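PDB 3W0K: bifunctional endomannanase/endoglucanase from Caldanaerobius polysaccharolyticus, which probably hydrolyses internal beta-1,4 linkages of both mannan and cellulose-type glucan chains, as a family 5 glycoside hydrolase built on a beta/alpha barrel. Local coordinates for residues K316-R319 with E320-D323; Y113-E116 with L117-K120; L69-C72 with S73-I77. One frame throughout, in Å; residues are numbered along the deposited sequence.

Followed from the N terminus, the contacts come in the order interaction 3, interaction 2, interaction 1. Each is one unbroken piece of chain, so none closes a long loop, and they run in series without nesting or crossing. Residues 69-77 end helix 62-74 and turn the chain into strand 78-83 of the eight-stranded barrel. Residues 113-120 form part of helix 105-121, which leads on to strand 130-133; this contact comes within about 8 Å of interaction 3 (nearest atoms). Residues 316-323 lead from the small hairpin strand 315-317 into the final helix, 319-327, on the opposite side of the chain's centre from interaction 2, with about 38 Å between the two contact centres.

Interaction 1 (K316-R319 with E320-D323)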
loop_
_atom_site.group_PDB
_atom_site.type_symbol
_atom_site.label_atom_id
_atom_site.label_comp_id
_atom_site.label_asym_id
_atom_site.label_seq_id
_atom_site.Cartn_x
_atom_site.Cartn_y
_atom_site.Cartn_z
ATOM N N LYS A 316 -1.618 21.388 9.631
ATOM C CA LYS A 316 -0.471 22.181 9.186
ATOM C C LYS A 316 0.136 21.367 8.043
ATOM O O LYS A 316 0.918 20.441 8.265
ATOM C CB LYS A 316 0.526 22.354 10.321
ATOM N N VAL A 317 -0.237 21.725 6.820
ATOM C CA VAL A 317 0.201 20.989 5.640
ATOM C C VAL A 317 1.297 21.599 4.786
ATOM O O VAL A 317 1.541 22.808 4.812
ATOM C CB VAL A 317 -1.004 20.705 4.698
ATOM C CG1 VAL A 317 -2.136 20.043 5.470
ATOM C CG2 VAL A 317 -1.489 21.994 4.039
ATOM N N ASP A 318 1.974 20.723 4.049
ATOM C CA ASP A 318 2.998 21.120 3.096
ATOM C C ASP A 318 2.113 21.433 1.886
ATOM O O ASP A 318 1.698 20.526 1.161
ATOM C CB ASP A 318 3.925 19.928 2.811
ATOM C CG ASP A 318 4.952 20.207 1.713
ATOM O OD1 ASP A 318 4.751 21.105 0.866
ATOM O OD2 ASP A 318 5.971 19.489 1.683
ATOM N N ARG A 319 1.783 22.710 1.706
ATOM C CA ARG A 319 0.907 23.124 0.613
ATOM C C ARG A 319 1.430 22.783 -0.777
ATOM O O ARG A 319 0.651 22.429 -1.664
ATOM C CB ARG A 319 0.591 24.622 0.706
ATOM C CG ARG A 319 -0.542 25.070 -0.212
ATOM C CD ARG A 319 -1.835 24.327 0.108
ATOM N NE ARG A 319 -2.911 24.642 -0.830
ATOM C CZ ARG A 319 -3.883 25.517 -0.592
ATOM N NH1 ARG A 319 -3.922 26.175 0.558
ATOM N NH2 ARG A 319 -4.822 25.728 -1.505
ATOM N N GLU A 320 2.742 22.892 -0.970
ATOM C CA GLU A 320 3.335 22.580 -2.264
ATOM C C GLU A 320 3.088 21.118 -2.630
ATOM O O GLU A 320 2.688 20.810 -3.756
ATOM C CB GLU A 320 4.836 22.880 -2.261
ATOM C CG GLU A 320 5.509 22.629 -3.602
ATOM C CD GLU A 320 6.984 22.993 -3.616
ATOM O OE1 GLU A 320 7.650 22.903 -2.559
ATOM O OE2 GLU A 320 7.483 23.359 -4.700
ATOM N N LEU A 321 3.308 20.223 -1.669
ATOM C CA LEU A 321 3.094 18.798 -1.899
ATOM C C LEU A 321 1.608 18.496 -2.100
ATOM O O LEU A 321 1.241 17.745 -3.008
ATOM C CB LEU A 321 3.660 17.973 -0.741
ATOM C CG LEU A 321 3.561 16.449 -0.871
ATOM C CD1 LEU A 321 4.106 15.978 -2.218
ATOM C CD2 LEU A 321 4.308 15.797 0.279
ATOM N N LEU A 322 0.757 19.079 -1.259
ATOM C CA LEU A 322 -0.683 18.876 -1.387
ATOM C C LEU A 322 -1.138 19.308 -2.784
ATOM O O LEU A 322 -1.899 18.598 -3.441
ATOM C CB LEU A 322 -1.443 19.670 -0.317
ATOM C CG LEU A 322 -2.973 19.667 -0.434
ATOM C CD1 LEU A 322 -3.523 18.250 -0.341
ATOM C CD2 LEU A 322 -3.571 20.544 0.651
ATOM N N ASP A 323 -0.640 20.454 -3.246
ATOM C CA ASP A 323 -0.996 20.956 -4.571
ATOM C C ASP A 323 -0.565 19.989 -5.667
ATOM O O ASP A 323 -1.295 19.783 -6.637
ATOM C CB ASP A 323 -0.399 22.349 -4.810
ATOM C CG ASP A 323 -1.142 23.445 -4.054
ATOM O OD1 ASP A 323 -2.203 23.171 -3.450
ATOM O OD2 ASP A 323 -0.658 24.595 -4.069
HETATM O O HOH W 1 7.349 21.613 -0.108
#
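OD1 of D318 accepts from two donors: the backbone N of L321, 3.0 Å from it, and water 1, whose oxygen lies 2.8 Å from the same OD1. The first is an N-cap bond, because D318 stands immediately before helix 319-327, where the amides of the first turn have no preceding helical carbonyls to bind. Aspartate suits the place: its short carboxylate can turn back to accept from the amide of L321, and its charge would probably be favoured by the positive end of the helix. With CG anti to the backbone N (chi1 174°), the carboxylate lies beside L321, whose N approaches OD1 from above the carboxylate plane. Water 1 gives its other proton to E320 OE1, and so probably tempers the repulsion between two acids. One turn of helix separates R319 from D323. The arginine chain bends at chi2 (59°) and brings NE to 3.1 Å from D323 OD1, a salt bridge made at the guanidinium edge on the syn side of the carboxylate. The two planes stand 79° apart, a turn that suits a single N-H to oxygen bond. The guanidinium also makes a cation-pi contact with Y312 of the hairpin; a methionine here would probably leave D323 without its positive mate and Y312 without its cation. V317 and L322 both lie on F30 of helix 25-33, and V317 CG2 meets L322 CD2 at 4.2 Å.

Interaction 2 (Y113-E116 with L117-K120)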
loop_
_atom_site.group_PDB
_atom_site.type_symbol
_atom_site.label_atom_id
_atom_site.label_comp_id
_atom_site.label_asym_id
_atom_site.label_seq_id
_atom_site.Cartn_x
_atom_site.Cartn_y
_atom_site.Cartn_z
ATOM N N TYR A 113 -8.638 -18.533 4.922
ATOM C CA TYR A 113 -9.719 -18.460 5.902
ATOM C C TYR A 113 -9.978 -17.016 6.335
ATOM O O TYR A 113 -11.134 -16.606 6.458
ATOM C CB TYR A 113 -9.396 -19.338 7.116
ATOM C CG TYR A 113 -10.328 -19.156 8.295
ATOM C CD1 TYR A 113 -11.639 -19.629 8.256
ATOM C CD2 TYR A 113 -9.895 -18.508 9.451
ATOM C CE1 TYR A 113 -12.496 -19.459 9.343
ATOM C CE2 TYR A 113 -10.741 -18.334 10.539
ATOM C CZ TYR A 113 -12.037 -18.809 10.479
ATOM O OH TYR A 113 -12.875 -18.619 11.554
ATOM N N GLN A 114 -8.907 -16.248 6.545
ATOM C CA GLN A 114 -9.017 -14.841 6.946
ATOM C C GLN A 114 -9.811 -14.079 5.896
ATOM O O GLN A 114 -10.735 -13.330 6.219
ATOM C CB GLN A 114 -7.638 -14.178 7.037
ATOM C CG GLN A 114 -6.619 -14.872 7.909
ATOM C CD GLN A 114 -6.908 -14.735 9.379
ATOM O OE1 GLN A 114 -7.283 -15.699 10.040
ATOM N NE2 GLN A 114 -6.714 -13.536 9.907
ATOM N N TRP A 115 -9.420 -14.256 4.637
ATOM C CA TRP A 115 -10.085 -13.577 3.538
ATOM C C TRP A 115 -11.524 -14.022 3.340
ATOM O O TRP A 115 -12.372 -13.219 2.958
ATOM C CB TRP A 115 -9.257 -13.679 2.255
ATOM C CG TRP A 115 -8.165 -12.649 2.238
ATOM C CD1 TRP A 115 -6.820 -12.869 2.127
ATOM C CD2 TRP A 115 -8.329 -11.229 2.385
ATOM N NE1 TRP A 115 -6.138 -11.675 2.200
ATOM C CE2 TRP A 115 -7.040 -10.654 2.359
ATOM C CE3 TRP A 115 -9.442 -10.389 2.544
ATOM C CZ2 TRP A 115 -6.829 -9.273 2.482
ATOM C CZ3 TRP A 115 -9.235 -9.018 2.669
ATOM C CH2 TRP A 115 -7.935 -8.474 2.636
ATOM N N GLU A 116 -11.810 -15.286 3.636
ATOM C CA GLU A 116 -13.178 -15.778 3.521
ATOM C C GLU A 116 -14.025 -15.117 4.606
ATOM O O GLU A 116 -15.191 -14.796 4.379
ATOM C CB GLU A 116 -13.225 -17.298 3.655
ATOM C CG GLU A 116 -12.668 -18.032 2.447
ATOM C CD GLU A 116 -12.700 -19.541 2.609
ATOM O OE1 GLU A 116 -12.385 -20.034 3.712
ATOM O OE2 GLU A 116 -13.035 -20.233 1.628
ATOM N N LEU A 117 -13.425 -14.903 5.778
ATOM C CA LEU A 117 -14.113 -14.246 6.891
ATOM C C LEU A 117 -14.556 -12.849 6.474
ATOM O O LEU A 117 -15.715 -12.480 6.657
ATOM C CB LEU A 117 -13.198 -14.130 8.110
ATOM C CG LEU A 117 -12.905 -15.377 8.938
ATOM C CD1 LEU A 117 -11.885 -15.024 10.005
ATOM C CD2 LEU A 117 -14.190 -15.903 9.567
ATOM N N PHE A 118 -13.634 -12.082 5.896
ATOM C CA PHE A 118 -13.948 -10.730 5.453
ATOM C C PHE A 118 -14.922 -10.730 4.280
ATOM O O PHE A 118 -15.809 -9.881 4.207
ATOM C CB PHE A 118 -12.667 -9.960 5.112
ATOM C CG PHE A 118 -11.804 -9.672 6.308
ATOM C CD1 PHE A 118 -12.364 -9.178 7.484
ATOM C CD2 PHE A 118 -10.434 -9.909 6.267
ATOM C CE1 PHE A 118 -11.571 -8.926 8.602
ATOM C CE2 PHE A 118 -9.633 -9.660 7.377
ATOM C CZ PHE A 118 -10.200 -9.168 8.547
ATOM N N ALA A 119 -14.772 -11.693 3.373
ATOM C CA ALA A 119 -15.676 -11.790 2.230
ATOM C C ALA A 119 -17.104 -12.011 2.725
ATOM O O ALA A 119 -18.043 -11.373 2.243
ATOM C CB ALA A 119 -15.251 -12.925 1.306
ATOM N N LYS A 120 -17.260 -12.893 3.708
ATOM C CA LYS A 120 -18.577 -13.173 4.270
ATOM C C LYS A 120 -19.120 -11.994 5.069
ATOM O O LYS A 120 -20.281 -11.611 4.913
ATOM C CB LYS A 120 -18.535 -14.405 5.174
ATOM C CG LYS A 120 -18.423 -15.721 4.432
ATOM C CD LYS A 120 -18.619 -16.898 5.378
ATOM C CE LYS A 120 -17.436 -17.081 6.311
ATOM N NZ LYS A 120 -16.238 -17.560 5.570
HETATM O O HOH W 2 -13.929 -17.811 6.920
HETATM O O HOH W 3 -14.484 -20.422 5.709
#
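Y113 carries its ring anti to the backbone N (chi1 170°), while L117, one helical turn on, sets CG beside its own N (chi1 -74°), and the two side chains meet along helix 105-121. L117 CG sits over one face of the tyrosine ring in a CH-pi contact, 4.0 Å from the ring centroid, and its CD1 reaches to 3.5 Å from Y113 CE2. A branched leucine suits this place because its two methyls can straddle the outer rim, CD1 by CE2 and CD2 near the hydroxyl OH. On the inward side F118 turns its edge to the face of the six-membered ring of W115 in an offset edge-to-face pair, planes at 66°. K120 curls back at its last two torsions until NZ makes a weak bond to E116 O, 3.2 Å away. That ammonium also donates to water 2, 2.7 Å from NZ, which in turn donates to Y113 O; water 3, held by E116 OE1, is a weaker partner. The aromatic pair faces the barrel, with F118 on L81 of strand 78-83 and W115 NE1 bonded to L134 O, while helix 62-74 flanks L117 through F62 and helix 148-165 flanks E116 through A161 and I165.

Interaction 3 (L69-C72 with S73-I77); sequences LREC and SARNI
A Schellman motif ends helix 62-74, and its defining bond runs from I77 N back to C72 O, 2.9 Å apart. The second bond lies inside it, N76 N donating to S73 O over 3.1 Å. N76 is the C-prime residue, with a positive phi of 57°; apart from glycine, asparagine is among the residues that accept this left-handed conformation most readily. C72 O is gripped twice, since R75 N also donates to it, and the two amides arrive from opposite faces of the carbonyl plane. The usual hydrophobic partner of the motif is present as well: C72 CB faces I77 CB at 4.1 Å. In the beta-alpha-beta unit of strand 38-44, helix 62-74 and strand 78-83, this is the point where the helix stops and the chain turns into the next strand. C72, small and apolar, and beta-branched I77 suit a place against V39 of strand 38-44, which both side chains touch. On another side of the helix end, NH1 of R75 serves E71 twice, donating to OE1 at 2.7 Å as a salt bridge and to the backbone O of E71 at 2.9 Å. The glutamate bends at chi2 (-61°), which turns its carboxylate toward the arginine and presents the anti lone pair of OE1 to the guanidinium edge, the two planes 57° apart. The same guanidinium is shared: its NE, one bond nearer the backbone than CZ, forms a salt bridge with D29 of helix 25-33. Further back, S73 N binds L69 O at 2.8 Å, and L69 CD1 lies 3.7 Å from S73 OG.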
loop_
_atom_site.group_PDB
_atom_site.type_symbol
_atom_site.label_atom_id
_atom_site.label_comp_id
_atom_site.label_asym_id
_atom_site.label_seq_id
_atom_site.Cartn_x
_atom_site.Cartn_y
_atom_site.Cartn_z
ATOM N N LEU A 69 -14.823 1.271 7.805
ATOM C CA LEU A 69 -15.635 1.219 6.590
ATOM C C LEU A 69 -16.794 2.213 6.650
ATOM O O LEU A 69 -17.036 2.955 5.695
ATOM C CB LEU A 69 -16.177 -0.201 6.365
ATOM C CG LEU A 69 -17.140 -0.388 5.187
ATOM C CD1 LEU A 69 -16.455 -0.044 3.870
ATOM C CD2 LEU A 69 -17.665 -1.819 5.163
ATOM N N ARG A 70 -17.493 2.232 7.780
ATOM C CA ARG A 70 -18.624 3.135 7.960
ATOM C C ARG A 70 -18.213 4.593 7.819
ATOM O O ARG A 70 -18.876 5.363 7.123
ATOM C CB ARG A 70 -19.283 2.910 9.325
ATOM C CG ARG A 70 -20.384 3.908 9.643
ATOM C CD ARG A 70 -21.242 3.442 10.809
ATOM N NE ARG A 70 -22.056 2.281 10.456
ATOM C CZ ARG A 70 -23.102 2.317 9.630
ATOM N NH1 ARG A 70 -23.471 3.459 9.064
ATOM N NH2 ARG A 70 -23.776 1.207 9.366
ATOM N N GLU A 71 -17.117 4.969 8.468
ATOM C CA GLU A 71 -16.654 6.348 8.400
ATOM C C GLU A 71 -16.130 6.734 7.016
ATOM O O GLU A 71 -16.320 7.864 6.571
ATOM C CB GLU A 71 -15.622 6.628 9.496
ATOM C CG GLU A 71 -16.162 6.443 10.923
ATOM C CD GLU A 71 -17.327 7.364 11.279
ATOM O OE1 GLU A 71 -17.549 8.383 10.590
ATOM O OE2 GLU A 71 -18.025 7.069 12.274
ATOM N N CYS A 72 -15.494 5.795 6.320
ATOM C CA CYS A 72 -14.998 6.075 4.975
ATOM C C CYS A 72 -16.183 6.229 4.019
ATOM O O CYS A 72 -16.268 7.207 3.275
ATOM C CB CYS A 72 -14.074 4.954 4.485
ATOM S SG CYS A 72 -12.416 4.990 5.200
ATOM N N SER A 73 -17.108 5.273 4.063
ATOM C CA SER A 73 -18.283 5.301 3.197
ATOM C C SER A 73 -19.140 6.551 3.389
ATOM O O SER A 73 -19.645 7.115 2.417
ATOM C CB SER A 73 -19.139 4.047 3.409
ATOM O OG SER A 73 -18.495 2.897 2.887
ATOM N N ALA A 74 -19.277 6.995 4.635
ATOM C CA ALA A 74 -20.074 8.181 4.939
ATOM C C ALA A 74 -19.525 9.431 4.255
ATOM O O ALA A 74 -20.276 10.357 3.941
ATOM C CB ALA A 74 -20.140 8.396 6.444
ATOM N N ARG A 75 -18.220 9.431 3.998
ATOM C CA ARG A 75 -17.539 10.560 3.365
ATOM C C ARG A 75 -17.170 10.308 1.901
ATOM O O ARG A 75 -16.299 10.987 1.346
ATOM C CB ARG A 75 -16.287 10.911 4.169
ATOM C CG ARG A 75 -16.578 11.351 5.587
ATOM C CD ARG A 75 -15.327 11.334 6.443
ATOM N NE ARG A 75 -15.594 11.848 7.783
ATOM C CZ ARG A 75 -16.222 11.178 8.741
ATOM N NH1 ARG A 75 -16.651 9.942 8.524
ATOM N NH2 ARG A 75 -16.458 11.760 9.909
ATOM N N ASN A 76 -17.833 9.331 1.282
ATOM C CA ASN A 76 -17.589 8.976 -0.116
ATOM C C ASN A 76 -16.128 8.618 -0.387
ATOM O O ASN A 76 -15.549 9.012 -1.399
ATOM C CB ASN A 76 -18.050 10.100 -1.053
ATOM C CG ASN A 76 -19.563 10.186 -1.163
ATOM O OD1 ASN A 76 -20.272 9.223 -0.882
ATOM N ND2 ASN A 76 -20.060 11.340 -1.597
ATOM N N ILE A 77 -15.543 7.881 0.549
ATOM C CA ILE A 77 -14.161 7.438 0.437
ATOM C C ILE A 77 -14.159 5.920 0.335
ATOM O O ILE A 77 -14.808 5.243 1.132
ATOM C CB ILE A 77 -13.340 7.864 1.680
ATOM C CG1 ILE A 77 -13.184 9.388 1.706
ATOM C CG2 ILE A 77 -11.975 7.187 1.681
ATOM C CD1 ILE A 77 -12.556 9.920 2.975
#